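Local coordinates for penicillin-binding protein A (Mycobacterium tuberculosis, PDB 3UN7) that probably cross-links the peptidoglycan of the mycobacterial cell wall as a penicillin-binding D,D-transpeptidase and contributes to the control of cell length, at residues L180-R183 with A184-E187; V313-P317 with L318-E322. One frame throughout, in Å; residues are numbered along the deposited sequence.

Interaction 1: residues L180-R183 with A184-E187; sequences LTNR and AISE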
loop_
_atom_site.group_PDB
_atom_site.type_symbol
_atom_site.label_atom_id
_atom_site.label_comp_id
_atom_site.label_asym_id
_atom_site.label_seq_id
_atom_site.Cartn_x
_atom_site.Cartn_y
_atom_site.Cartn_z
ATOM N N LEU A 180 -2.229 13.435 -9.493
ATOM C CA LEU A 180 -0.931 12.978 -9.967
ATOM C C LEU A 180 -0.193 12.149 -8.914
ATOM O O LEU A 180 0.665 11.325 -9.242
ATOM C CB LEU A 180 -0.085 14.175 -10.417
ATOM C CG LEU A 180 -0.459 14.781 -11.782
ATOM C CD1 LEU A 180 0.311 16.081 -11.995
ATOM C CD2 LEU A 180 -0.157 13.808 -12.930
ATOM N N THR A 181 -0.502 12.384 -7.642
ATOM C CA THR A 181 0.179 11.673 -6.559
ATOM C C THR A 181 -0.163 10.173 -6.594
ATOM O O THR A 181 -1.341 9.785 -6.708
ATOM C CB THR A 181 -0.127 12.313 -5.181
ATOM O OG1 THR A 181 0.224 13.704 -5.228
ATOM C CG2 THR A 181 0.686 11.656 -4.062
ATOM N N ASN A 182 0.872 9.334 -6.545
ATOM C CA ASN A 182 0.657 7.913 -6.364
ATOM C C ASN A 182 0.630 7.687 -4.858
ATOM O O ASN A 182 1.669 7.514 -4.226
ATOM C CB ASN A 182 1.757 7.077 -7.041
ATOM C CG ASN A 182 1.528 5.596 -6.879
ATOM O OD1 ASN A 182 0.743 5.178 -6.026
ATOM N ND2 ASN A 182 2.207 4.786 -7.691
ATOM N N ARG A 183 -0.576 7.731 -4.297
ATOM C CA ARG A 183 -0.785 7.645 -2.854
ATOM C C ARG A 183 -0.333 6.314 -2.249
ATOM O O ARG A 183 -0.040 6.250 -1.059
ATOM C CB ARG A 183 -2.262 7.897 -2.522
ATOM C CG ARG A 183 -2.652 9.354 -2.677
ATOM C CD ARG A 183 -4.150 9.636 -2.463
ATOM N NE ARG A 183 -4.332 11.046 -2.107
ATOM C CZ ARG A 183 -4.348 12.063 -2.967
ATOM N NH1 ARG A 183 -4.485 13.298 -2.495
ATOM N NH2 ARG A 183 -4.223 11.863 -4.288
ATOM N N ALA A 184 -0.291 5.261 -3.060
ATOM C CA ALA A 184 0.079 3.928 -2.580
ATOM C C ALA A 184 1.542 3.841 -2.125
ATOM O O ALA A 184 1.864 3.062 -1.227
ATOM C CB ALA A 184 -0.176 2.901 -3.657
ATOM N N ILE A 185 2.413 4.628 -2.758
ATOM C CA ILE A 185 3.875 4.530 -2.520
ATOM C C ILE A 185 4.606 5.839 -2.271
ATOM O O ILE A 185 5.731 5.815 -1.799
ATOM C CB ILE A 185 4.604 3.821 -3.674
ATOM C CG1 ILE A 185 4.474 4.608 -5.003
ATOM C CG2 ILE A 185 4.103 2.390 -3.810
ATOM C CD1 ILE A 185 5.383 4.085 -6.139
ATOM N N SER A 186 3.997 6.964 -2.635
ATOM C CA SER A 186 4.675 8.276 -2.595
ATOM C C SER A 186 4.263 9.128 -1.405
ATOM O O SER A 186 4.891 10.150 -1.135
ATOM C CB SER A 186 4.404 9.078 -3.876
ATOM O OG SER A 186 5.001 8.467 -5.006
ATOM N N GLU A 187 3.197 8.735 -0.714
ATOM C CA GLU A 187 2.677 9.536 0.396
ATOM C C GLU A 187 2.654 8.679 1.650
ATOM O O GLU A 187 2.391 7.472 1.578
ATOM C CB GLU A 187 1.279 10.077 0.056
ATOM C CG GLU A 187 0.662 11.081 1.070
ATOM C CD GLU A 187 -0.596 11.789 0.533
ATOM O OE1 GLU A 187 -0.782 11.858 -0.706
ATOM O OE2 GLU A 187 -1.415 12.279 1.350
HETATM O O HOH W 1 3.631 9.910 -6.869
#

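Interaction 2: residues V313-P317 with L318-E322; sequences VALTP and LANAE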
loop_
_atom_site.group_PDB
_atom_site.type_symbol
_atom_site.label_atom_id
_atom_site.label_comp_id
_atom_site.label_asym_id
_atom_site.label_seq_id
_atom_site.Cartn_x
_atom_site.Cartn_y
_atom_site.Cartn_z
ATOM N N VAL A 313 4.531 8.616 13.743
ATOM C CA VAL A 313 4.461 7.412 12.893
ATOM C C VAL A 313 3.812 7.730 11.542
ATOM O O VAL A 313 2.718 8.284 11.485
ATOM C CB VAL A 313 3.709 6.253 13.583
ATOM C CG1 VAL A 313 3.950 4.939 12.845
ATOM C CG2 VAL A 313 4.163 6.125 15.009
ATOM N N ALA A 314 4.497 7.384 10.452
ATOM C CA ALA A 314 3.980 7.666 9.113
ATOM C C ALA A 314 4.399 6.539 8.172
ATOM O O ALA A 314 5.582 6.216 8.075
ATOM C CB ALA A 314 4.485 9.023 8.620
ATOM N N LEU A 315 3.412 5.927 7.517
ATOM C CA LEU A 315 3.625 4.756 6.671
ATOM C C LEU A 315 2.981 4.979 5.313
ATOM O O LEU A 315 1.931 5.620 5.215
ATOM C CB LEU A 315 2.952 3.534 7.309
ATOM C CG LEU A 315 3.650 2.579 8.288
ATOM C CD1 LEU A 315 4.082 3.247 9.551
ATOM C CD2 LEU A 315 2.711 1.430 8.612
ATOM N N THR A 316 3.591 4.434 4.266
ATOM C CA THR A 316 2.930 4.363 2.967
ATOM C C THR A 316 1.911 3.246 3.068
ATOM O O THR A 316 2.062 2.356 3.899
ATOM C CB THR A 316 3.903 4.042 1.823
ATOM O OG1 THR A 316 4.506 2.763 2.041
ATOM C CG2 THR A 316 5.003 5.121 1.696
ATOM N N PRO A 317 0.831 3.309 2.275
ATOM C CA PRO A 317 -0.046 2.140 2.144
ATOM C C PRO A 317 0.695 0.844 1.756
ATOM O O PRO A 317 0.380 -0.211 2.287
ATOM C CB PRO A 317 -1.046 2.573 1.074
ATOM C CG PRO A 317 -1.145 4.101 1.303
ATOM C CD PRO A 317 0.299 4.487 1.562
ATOM N N LEU A 318 1.678 0.925 0.861
ATOM C CA LEU A 318 2.501 -0.247 0.561
ATOM C C LEU A 318 3.206 -0.834 1.800
ATOM O O LEU A 318 3.246 -2.059 1.967
ATOM C CB LEU A 318 3.531 0.077 -0.522
ATOM C CG LEU A 318 4.546 -1.017 -0.860
ATOM C CD1 LEU A 318 3.861 -2.225 -1.469
ATOM C CD2 LEU A 318 5.671 -0.500 -1.791
ATOM N N ALA A 319 3.790 0.026 2.640
ATOM C CA ALA A 319 4.426 -0.440 3.889
ATOM C C ALA A 319 3.415 -1.131 4.826
ATOM O O ALA A 319 3.736 -2.142 5.452
ATOM C CB ALA A 319 5.144 0.716 4.600
ATOM N N ASN A 320 2.192 -0.604 4.914
ATOM C CA ASN A 320 1.172 -1.273 5.728
ATOM C C ASN A 320 0.746 -2.622 5.112
ATOM O O ASN A 320 0.563 -3.585 5.849
ATOM C CB ASN A 320 -0.025 -0.358 6.041
ATOM C CG ASN A 320 -0.380 -0.325 7.543
ATOM O OD1 ASN A 320 0.149 -1.099 8.341
ATOM N ND2 ASN A 320 -1.296 0.568 7.919
ATOM N N ALA A 321 0.608 -2.709 3.785
ATOM C CA ALA A 321 0.366 -4.011 3.115
ATOM C C ALA A 321 1.496 -4.985 3.402
ATOM O O ALA A 321 1.253 -6.178 3.593
ATOM C CB ALA A 321 0.195 -3.855 1.584
ATOM N N GLU A 322 2.723 -4.458 3.428
ATOM C CA GLU A 322 3.933 -5.248 3.676
ATOM C C GLU A 322 3.963 -5.862 5.095
ATOM O O GLU A 322 4.407 -7.005 5.278
ATOM C CB GLU A 322 5.179 -4.374 3.453
ATOM C CG GLU A 322 6.205 -4.950 2.464
ATOM C CD GLU A 322 7.317 -3.957 2.094
ATOM O OE1 GLU A 322 6.982 -2.812 1.706
ATOM O OE2 GLU A 322 8.519 -4.317 2.183
#

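Interaction 1: residues L180-R183 with A184-E187
N182 shows how one asparagine can shape a turn with both its backbone and its side chain. N182 O accepts from two N-H groups, S186 N at 2.9 Å, almost in line with the C=O bond, and I185 N in a weaker bond of 3.3 Å. With CG anti to the backbone N (chi1 -179°), the carboxamide swings alongside the turn, where N182 OD1 takes a weak bond from A184 N and N182 ND2 lies 3.5 Å from I185 CG1. This is the tight side: A184 and I185 are buried against L146 of strand 143-149. S186 is on the solvent side, with a water linking its OG to N182 N. Looser too is the approach of E187 to R183. The two side chains run alongside, and E187 OE1 sits over a face of the R183 guanidinium, 3.9 Å from R183 NE, a long salt bridge of charge alone; the stronger partner of NE is E432. E187 OE1 meets T181 CG2 at 3.7 Å. The bonds make an alpha turn over 182-186, with a weakly bonded beta turn over 182-185 inside it and a weak Asx turn at N182, in the loop between helices 162-174 and 196-205 of the transpeptidase domain.

Interaction 2: residues V313-P317 with L318-E322
This contact is a threonine N-cap at the buried start of helix 317-328 in the transpeptidase domain, where an incoming loop turns into the first helical turn. T316 is the cap. Its OG1 is set between the backbone N and the carbonyl carbon (chi1 61°), a position that turns it back toward the N-H of A319, and T316 OG1 accepts from A319 N at 2.9 Å with an N-H...O angle of 159°. N320 N to T316 O, at 3.1 Å, is the first i to i+4 bond of the helix, and A321 N to P317 O, at 2.9 Å, is the next. P317 suits the first helical position, where no preceding turn needs an N-H from it, and its ring packs on A132 of strand 131-136. Next to the cap, the residue before it leans on the helix: L315 and N320 cross at about a right angle, a methyl against an amide. The polar end of N320 is held by ND2 bonding to T194 OG1, and its side chain also touches W413 and I415 of strand 411-418. L315 CD2 lies over the face of this carboxamide, 3.6 Å from N320 OD1.

Interactions 1 and 2 lie far apart in sequence but meet in the fold, with centres about 12 Å apart. The turn at 180-187 presents its carbonyls to the helix start: A184 O is 3.0 Å from L318 N, probably a hydrogen bond that uses another N-H of the first helical turn, and R183 O packs 3.2 Å from P317 CD. E187 O completes the seam, 3.5 Å from T316 CG2. Interaction 1 is remote from the annotated sites. Interaction 2 is nearer, the side chain of N320 being about 9 Å from that of S193, the probable acyl-ester nucleophile, and N320 is tied to T194, next in sequence to that serine.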